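Local coordinates for protein Ent-copalyl diphosphate synthase (Streptomyces platensis, PDB 5BP8) that is a largely helical protein of the terpene-cyclase type with a domain related to squalene-hopene cyclase, at residues Y32-L37 against L51-K56; A78-L83 against V196-T201. One frame throughout, in Å; residues are numbered along the deposited sequence.

Contact 1 (Y32-L37 against L51-K56)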
ATOM      1  N   TYR A  32      -4.793  10.605  -3.852  1.00 14.11           N
ATOM      2  CA  TYR A  32      -6.197  10.128  -3.755  1.00 14.99           C
ATOM      3  C   TYR A  32      -6.950  10.646  -2.521  1.00 15.01           C
ATOM      4  O   TYR A  32      -8.001  11.291  -2.659  1.00 14.98           O
ATOM      5  CB  TYR A  32      -6.311   8.582  -3.822  1.00 14.79           C
ATOM      6  CG  TYR A  32      -7.742   8.160  -3.639  1.00 14.54           C
ATOM      7  CD1 TYR A  32      -8.617   8.121  -4.716  1.00 14.54           C
ATOM      8  CD2 TYR A  32      -8.259   7.887  -2.380  1.00 15.08           C
ATOM      9  CE1 TYR A  32      -9.939   7.803  -4.552  1.00 14.60           C
ATOM     10  CE2 TYR A  32      -9.607   7.571  -2.204  1.00 14.77           C
ATOM     11  CZ  TYR A  32     -10.447   7.532  -3.305  1.00 14.99           C
ATOM     12  OH  TYR A  32     -11.797   7.207  -3.179  1.00 14.82           O
ATOM     13  N   ASP A  33      -6.427  10.394  -1.306  1.00 15.44           N
ATOM     14  CA  ASP A  33      -7.175  10.783  -0.113  1.00 16.25           C
ATOM     15  C   ASP A  33      -7.077  12.285   0.114  1.00 15.47           C
ATOM     16  O   ASP A  33      -7.967  12.882   0.704  1.00 16.40           O
ATOM     17  CB  ASP A  33      -6.732  10.064   1.181  1.00 17.20           C
ATOM     18  CG  ASP A  33      -7.600   8.853   1.523  1.00 18.29           C
ATOM     19  OD1 ASP A  33      -7.855   8.010   0.639  1.00 21.09           O
ATOM     20  OD2 ASP A  33      -7.981   8.694   2.694  1.00 18.76           O
ATOM     21  N   THR A  34      -5.984  12.900  -0.294  1.00 14.84           N
ATOM     22  CA  THR A  34      -5.872  14.336  -0.147  1.00 15.55           C
ATOM     23  C   THR A  34      -7.026  15.015  -0.896  1.00 15.60           C
ATOM     24  O   THR A  34      -7.699  15.945  -0.355  1.00 16.29           O
ATOM     25  CB  THR A  34      -4.487  14.820  -0.658  1.00 15.78           C
ATOM     26  OG1 THR A  34      -3.449  14.229   0.131  1.00 15.98           O
ATOM     27  CG2 THR A  34      -4.386  16.302  -0.574  1.00 15.83           C
ATOM     28  N   ALA A  35      -7.270  14.555  -2.125  1.00 15.54           N
ATOM     29  CA  ALA A  35      -8.403  15.033  -2.906  1.00 15.77           C
ATOM     30  C   ALA A  35      -9.759  14.665  -2.260  1.00 15.98           C
ATOM     31  O   ALA A  35     -10.684  15.502  -2.212  1.00 15.20           O
ATOM     32  CB  ALA A  35      -8.326  14.510  -4.326  1.00 15.87           C
ATOM     33  N   ARG A  36      -9.883  13.435  -1.756  1.00 14.93           N
ATOM     34  CA  ARG A  36     -11.109  13.057  -1.066  1.00 15.67           C
ATOM     35  C   ARG A  36     -11.419  14.029   0.096  1.00 15.81           C
ATOM     36  O   ARG A  36     -12.593  14.397   0.280  1.00 15.35           O
ATOM     37  CB  ARG A  36     -11.101  11.613  -0.571  1.00 15.80           C
ATOM     38  CG  ARG A  36     -11.176  10.527  -1.659  1.00 16.01           C
ATOM     39  CD  ARG A  36     -12.417  10.594  -2.559  1.00 16.69           C
ATOM     40  NE  ARG A  36     -12.224  11.611  -3.582  1.00 16.45           N
ATOM     41  CZ  ARG A  36     -13.139  12.479  -3.989  1.00 17.15           C
ATOM     42  NH1 ARG A  36     -12.780  13.430  -4.860  1.00 16.66           N
ATOM     43  NH2 ARG A  36     -14.403  12.399  -3.580  1.00 17.39           N
ATOM     44  N   LEU A  37     -10.404  14.437   0.870  1.00 15.58           N
ATOM     45  CA  LEU A  37     -10.661  15.366   1.960  1.00 15.68           C
ATOM     46  C   LEU A  37     -11.076  16.731   1.490  1.00 16.48           C
ATOM     47  O   LEU A  37     -11.909  17.397   2.144  1.00 17.39           O
ATOM     48  CB  LEU A  37      -9.478  15.430   2.934  1.00 16.52           C
ATOM     49  CG  LEU A  37      -9.188  14.143   3.723  1.00 17.00           C
ATOM     50  CD1 LEU A  37      -8.139  14.411   4.790  1.00 18.10           C
ATOM     51  CD2 LEU A  37     -10.444  13.560   4.335  1.00 18.55           C
ATOM     52  N   LEU A  51      -5.414  21.774  -1.334  1.00 16.14           N
ATOM     53  CA  LEU A  51      -5.598  22.312  -2.674  1.00 16.88           C
ATOM     54  C   LEU A  51      -4.264  22.628  -3.318  1.00 17.39           C
ATOM     55  O   LEU A  51      -4.041  22.301  -4.499  1.00 17.93           O
ATOM     56  CB  LEU A  51      -6.496  23.572  -2.636  1.00 17.76           C
ATOM     57  CG  LEU A  51      -7.966  23.301  -2.361  1.00 18.29           C
ATOM     58  CD1 LEU A  51      -8.712  24.571  -1.957  1.00 20.05           C
ATOM     59  CD2 LEU A  51      -8.609  22.669  -3.584  1.00 18.96           C
ATOM     60  N   GLY A  52      -3.342  23.206  -2.534  1.00 17.04           N
ATOM     61  CA  GLY A  52      -2.000  23.497  -3.003  1.00 17.88           C
ATOM     62  C   GLY A  52      -1.271  22.250  -3.445  1.00 16.87           C
ATOM     63  O   GLY A  52      -0.611  22.241  -4.486  1.00 16.57           O
ATOM     64  N   TYR A  53      -1.411  21.192  -2.665  1.00 16.55           N
ATOM     65  CA  TYR A  53      -0.774  19.913  -2.977  1.00 16.92           C
ATOM     66  C   TYR A  53      -1.273  19.365  -4.282  1.00 16.72           C
ATOM     67  O   TYR A  53      -0.469  18.822  -5.094  1.00 18.09           O
ATOM     68  CB  TYR A  53      -1.005  18.960  -1.815  1.00 17.65           C
ATOM     69  CG  TYR A  53      -0.482  17.563  -1.989  1.00 17.73           C
ATOM     70  CD1 TYR A  53       0.814  17.219  -1.590  1.00 18.34           C
ATOM     71  CD2 TYR A  53      -1.280  16.585  -2.507  1.00 18.21           C
ATOM     72  CE1 TYR A  53       1.295  15.911  -1.726  1.00 18.25           C
ATOM     73  CE2 TYR A  53      -0.801  15.268  -2.620  1.00 19.18           C
ATOM     74  CZ  TYR A  53       0.485  14.960  -2.233  1.00 18.96           C
ATOM     75  OH  TYR A  53       0.963  13.668  -2.377  1.00 19.87           O
ATOM     76  N   LEU A  54      -2.592  19.409  -4.479  1.00 16.71           N
ATOM     77  CA  LEU A  54      -3.173  18.965  -5.736  1.00 17.72           C
ATOM     78  C   LEU A  54      -2.603  19.768  -6.909  1.00 18.43           C
ATOM     79  O   LEU A  54      -2.219  19.194  -7.911  1.00 17.72           O
ATOM     80  CB  LEU A  54      -4.696  19.053  -5.734  1.00 18.19           C
ATOM     81  CG  LEU A  54      -5.410  18.137  -4.724  1.00 18.45           C
ATOM     82  CD1 LEU A  54      -6.914  18.314  -4.815  1.00 19.04           C
ATOM     83  CD2 LEU A  54      -5.034  16.668  -4.919  1.00 18.17           C
ATOM     84  N   ALA A  55      -2.551  21.089  -6.785  1.00 18.35           N
ATOM     85  CA  ALA A  55      -1.974  21.912  -7.854  1.00 20.06           C
ATOM     86  C   ALA A  55      -0.504  21.566  -8.138  1.00 19.97           C
ATOM     87  O   ALA A  55      -0.082  21.479  -9.309  1.00 21.15           O
ATOM     88  CB  ALA A  55      -2.104  23.390  -7.501  1.00 20.07           C
ATOM     89  N   LYS A  56       0.294  21.417  -7.082  1.00 19.89           N
ATOM     90  CA  LYS A  56       1.735  21.080  -7.205  1.00 20.75           C
ATOM     91  C   LYS A  56       1.951  19.709  -7.818  1.00 19.59           C
ATOM     92  O   LYS A  56       2.863  19.521  -8.618  1.00 18.66           O
ATOM     93  CB  LYS A  56       2.429  21.107  -5.832  1.00 22.55           C
ATOM     94  CG  LYS A  56       3.869  20.588  -5.824  1.00 25.08           C
ATOM     95  CD  LYS A  56       4.474  20.559  -4.425  1.00 26.51           C
ATOM     96  CE  LYS A  56       5.860  19.932  -4.465  1.00 28.74           C
ATOM     97  NZ  LYS A  56       6.375  19.537  -3.120  1.00 29.03           N
TER
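Two neighbouring helices, 31-40 and 47-57, meet here in a sparse, buried apolar contact, with Thr34 and Ala35 of one facing Tyr53 and Leu54 of the other. The short segments run closer to antiparallel than parallel, 136° between their directions, and their axes approach to 9.7 Å.

Thr34 brings its methyl rather than its hydroxyl closest to the tyrosine. Its chi1, measured to OG1, is -62°, which puts CG2 anti to the backbone N and lets it come obliquely to the ring, 3.7 Å from Tyr53 CD2. That same rotation leaves OG1 beside the backbone N, where it bonds to the carbonyl of Ser30 one turn earlier and to the N-H of Val253. At the next residue along, both methyls of Leu54 reach Ala35, CD2 lying 4.0 Å from Ala35 CB. A small residue suits this place because Ala35 also packs against Ser77 and Ala81 of helix 72-86, so a methyl group lets both helices lie close.

Between the two segments the attraction is entirely van der Waals and hydrophobic; threonine fits because its polar half is satisfied elsewhere while its methyl supplies the apolar surface.

Contact 2 (A78-L83 against V196-T201)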
ATOM      1  N   ALA A  78      -8.853  13.802  -7.921  1.00 15.07           N
ATOM      2  CA  ALA A  78      -8.466  15.215  -7.997  1.00 15.04           C
ATOM      3  C   ALA A  78      -9.460  16.062  -8.780  1.00 15.21           C
ATOM      4  O   ALA A  78      -9.887  17.161  -8.316  1.00 15.92           O
ATOM      5  CB  ALA A  78      -7.075  15.340  -8.603  1.00 14.96           C
ATOM      6  N   VAL A  79      -9.857  15.565  -9.946  1.00 15.04           N
ATOM      7  CA  VAL A  79     -10.820  16.287 -10.771  1.00 16.74           C
ATOM      8  C   VAL A  79     -12.163  16.463 -10.050  1.00 17.21           C
ATOM      9  O   VAL A  79     -12.739  17.592 -10.003  1.00 18.05           O
ATOM     10  CB  VAL A  79     -10.981  15.619 -12.153  1.00 16.76           C
ATOM     11  CG1 VAL A  79     -12.186  16.169 -12.910  1.00 17.61           C
ATOM     12  CG2 VAL A  79      -9.699  15.762 -12.959  1.00 16.76           C
ATOM     13  N   GLU A  80     -12.653  15.382  -9.442  1.00 17.25           N
ATOM     14  CA  GLU A  80     -13.903  15.480  -8.701  1.00 17.53           C
ATOM     15  C   GLU A  80     -13.787  16.510  -7.565  1.00 17.03           C
ATOM     16  O   GLU A  80     -14.714  17.343  -7.373  1.00 17.01           O
ATOM     17  CB  GLU A  80     -14.338  14.117  -8.162  1.00 17.92           C
ATOM     18  CG  GLU A  80     -15.804  14.076  -7.725  1.00 19.32           C
ATOM     19  CD  GLU A  80     -16.065  14.686  -6.368  1.00 19.60           C
ATOM     20  OE1 GLU A  80     -15.149  14.693  -5.493  1.00 19.86           O
ATOM     21  OE2 GLU A  80     -17.206  15.183  -6.162  1.00 21.46           O
ATOM     22  N   ALA A  81     -12.667  16.482  -6.834  1.00 16.25           N
ATOM     23  CA  ALA A  81     -12.451  17.410  -5.724  1.00 16.79           C
ATOM     24  C   ALA A  81     -12.414  18.847  -6.218  1.00 17.85           C
ATOM     25  O   ALA A  81     -13.021  19.757  -5.592  1.00 17.06           O
ATOM     26  CB  ALA A  81     -11.191  17.081  -4.980  1.00 16.47           C
ATOM     27  N   LEU A  82     -11.724  19.080  -7.331  1.00 17.46           N
ATOM     28  CA  LEU A  82     -11.641  20.439  -7.866  1.00 19.08           C
ATOM     29  C   LEU A  82     -12.988  20.957  -8.342  1.00 19.08           C
ATOM     30  O   LEU A  82     -13.326  22.127  -8.079  1.00 19.31           O
ATOM     31  CB  LEU A  82     -10.579  20.562  -8.971  1.00 19.16           C
ATOM     32  CG  LEU A  82      -9.124  20.373  -8.485  1.00 20.95           C
ATOM     33  CD1 LEU A  82      -8.179  20.146  -9.663  1.00 21.01           C
ATOM     34  CD2 LEU A  82      -8.647  21.552  -7.633  1.00 22.01           C
ATOM     35  N   LEU A  83     -13.781  20.105  -8.992  1.00 18.73           N
ATOM     36  CA  LEU A  83     -15.125  20.516  -9.421  1.00 20.15           C
ATOM     37  C   LEU A  83     -15.994  20.837  -8.194  1.00 21.12           C
ATOM     38  O   LEU A  83     -16.723  21.844  -8.162  1.00 21.48           O
ATOM     39  CB  LEU A  83     -15.784  19.455 -10.291  1.00 20.68           C
ATOM     40  CG  LEU A  83     -15.228  19.276 -11.722  1.00 21.12           C
ATOM     41  CD1 LEU A  83     -15.663  17.952 -12.325  1.00 20.73           C
ATOM     42  CD2 LEU A  83     -15.667  20.452 -12.604  1.00 22.56           C
ATOM     43  N   VAL A 196     -19.015   4.303  -1.613  1.00 17.14           N
ATOM     44  CA  VAL A 196     -20.376   3.890  -1.413  1.00 17.36           C
ATOM     45  C   VAL A 196     -21.266   5.102  -1.148  1.00 17.35           C
ATOM     46  O   VAL A 196     -22.360   5.197  -1.715  1.00 18.14           O
ATOM     47  CB  VAL A 196     -20.462   2.870  -0.261  1.00 17.80           C
ATOM     48  CG1 VAL A 196     -21.885   2.417  -0.044  1.00 18.66           C
ATOM     49  CG2 VAL A 196     -19.560   1.667  -0.555  1.00 17.80           C
ATOM     50  N   THR A 197     -20.787   6.031  -0.332  1.00 17.13           N
ATOM     51  CA  THR A 197     -21.541   7.201   0.039  1.00 18.91           C
ATOM     52  C   THR A 197     -20.621   8.332   0.417  1.00 19.41           C
ATOM     53  O   THR A 197     -19.585   8.088   1.011  1.00 19.05           O
ATOM     54  CB  THR A 197     -22.508   6.927   1.231  1.00 19.49           C
ATOM     55  OG1 THR A 197     -23.268   8.123   1.526  1.00 20.97           O
ATOM     56  CG2 THR A 197     -21.770   6.491   2.470  1.00 20.70           C
ATOM     57  N   ARG A 198     -21.016   9.560   0.073  1.00 20.13           N
ATOM     58  CA  ARG A 198     -20.271  10.745   0.461  1.00 21.51           C
ATOM     59  C   ARG A 198     -20.532  11.133   1.899  1.00 21.59           C
ATOM     60  O   ARG A 198     -19.759  11.900   2.479  1.00 21.19           O
ATOM     61  CB  ARG A 198     -20.652  11.941  -0.432  1.00 22.12           C
ATOM     62  CG  ARG A 198     -20.290  11.732  -1.884  1.00 24.39           C
ATOM     63  CD  ARG A 198     -20.738  12.922  -2.701  1.00 25.06           C
ATOM     64  NE  ARG A 198     -20.007  14.109  -2.301  1.00 24.54           N
ATOM     65  CZ  ARG A 198     -18.910  14.568  -2.906  1.00 25.34           C
ATOM     66  NH1 ARG A 198     -18.362  13.936  -3.945  1.00 25.51           N
ATOM     67  NH2 ARG A 198     -18.344  15.664  -2.457  1.00 23.22           N
ATOM     68  N   ASP A 199     -21.653  10.658   2.444  1.00 20.79           N
ATOM     69  CA  ASP A 199     -22.113  11.055   3.759  1.00 21.57           C
ATOM     70  C   ASP A 199     -23.061   9.984   4.260  1.00 20.88           C
ATOM     71  O   ASP A 199     -24.217   9.952   3.890  1.00 20.21           O
ATOM     72  CB  ASP A 199     -22.809  12.424   3.684  1.00 22.17           C
ATOM     73  CG  ASP A 199     -23.259  12.941   5.024  1.00 24.08           C
ATOM     74  OD1 ASP A 199     -23.417  12.156   5.979  1.00 24.09           O
ATOM     75  OD2 ASP A 199     -23.516  14.175   5.124  1.00 27.23           O
ATOM     76  N   GLY A 200     -22.540   9.071   5.056  1.00 20.52           N
ATOM     77  CA  GLY A 200     -23.334   7.969   5.588  1.00 20.51           C
ATOM     78  C   GLY A 200     -22.462   6.936   6.251  1.00 19.94           C
ATOM     79  O   GLY A 200     -21.245   7.024   6.200  1.00 18.96           O
ATOM     80  N   THR A 201     -23.078   5.968   6.919  1.00 20.67           N
ATOM     81  CA  THR A 201     -22.318   5.034   7.766  1.00 20.24           C
ATOM     82  C   THR A 201     -22.350   3.620   7.222  1.00 21.21           C
ATOM     83  O   THR A 201     -21.324   2.925   7.233  1.00 20.71           O
ATOM     84  CB  THR A 201     -22.852   5.063   9.202  1.00 22.06           C
ATOM     85  OG1 THR A 201     -24.270   4.825   9.194  1.00 20.68           O
ATOM     86  CG2 THR A 201     -22.596   6.452   9.792  1.00 22.79           C
TER
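Glu80, on helix 72-86, and Arg198, in the loop after helix 193-196, reach out from opposite directions and meet in a salt bridge. Arg198 NH1 donates to Glu80 OE2 at 2.8 Å, but the bond is bent, with an N-H...O angle of 133°. The nitrogen comes from above the carboxylate plane, and the carboxylate and guanidinium planes stand 59° apart. This is therefore a single-nitrogen contact, unlike the flat two-pronged pairing of which these groups are capable: Glu80 OE1 lies 3.6 Å from Arg198 NH1 and bonds elsewhere.

Both side chains are shaped to make the reach. Glu80 leaves its helix with CG anti to the backbone N and then bends at chi2 (-79°), whereas Arg198 runs extended before turning at chi3, so that its long chain spans the gap from the loop.

The second shell is consistent with the tilt, since both carboxylate oxygens have other partners: OE1 bonds to Ser39 and pairs with Arg36, and OE2 to Thr84 one turn along its own helix. Arg198 NH1 has a second acid in Asp137 of helix 127-144, and NH2 is bonded to Ser39. Farther out, Thr197 OG1 accepts from Asp199 N at 3.1 Å, an ST turn in the backbone that carries the arginine.

Two arginines and two hydroxyls would probably favour the anion of Glu80, although nearby Asp137 adds a second negative charge that Arg198 also has to meet. Glutamate suits the site by offering two oxygens to different partners, and arginine by bringing several N-H groups on a long arm, so salt bridges to Glu80 and Asp137 and a bond to Ser39 join the 196-201 segment to helices 72-86, 127-144 and 31-40.

Helix 31-40 connects the two contacts, whose centres lie 13 Å apart. It supplies one side of contact 1, and from the same segment Arg36 reaches into contact 2, its NH1 2.8 Å from Glu80 OE1. One helix thus serves both helix 47-57 and helix 72-86. Contact 1 is the more buried and joins helix to helix through methyl groups and a ring. Contact 2 is partly buried, covers less surface (68 against 168 Å²) and ties a helix to a loop more than a hundred residues further along the chain, relying on charge and hydrogen bonding rather than on close apolar fit.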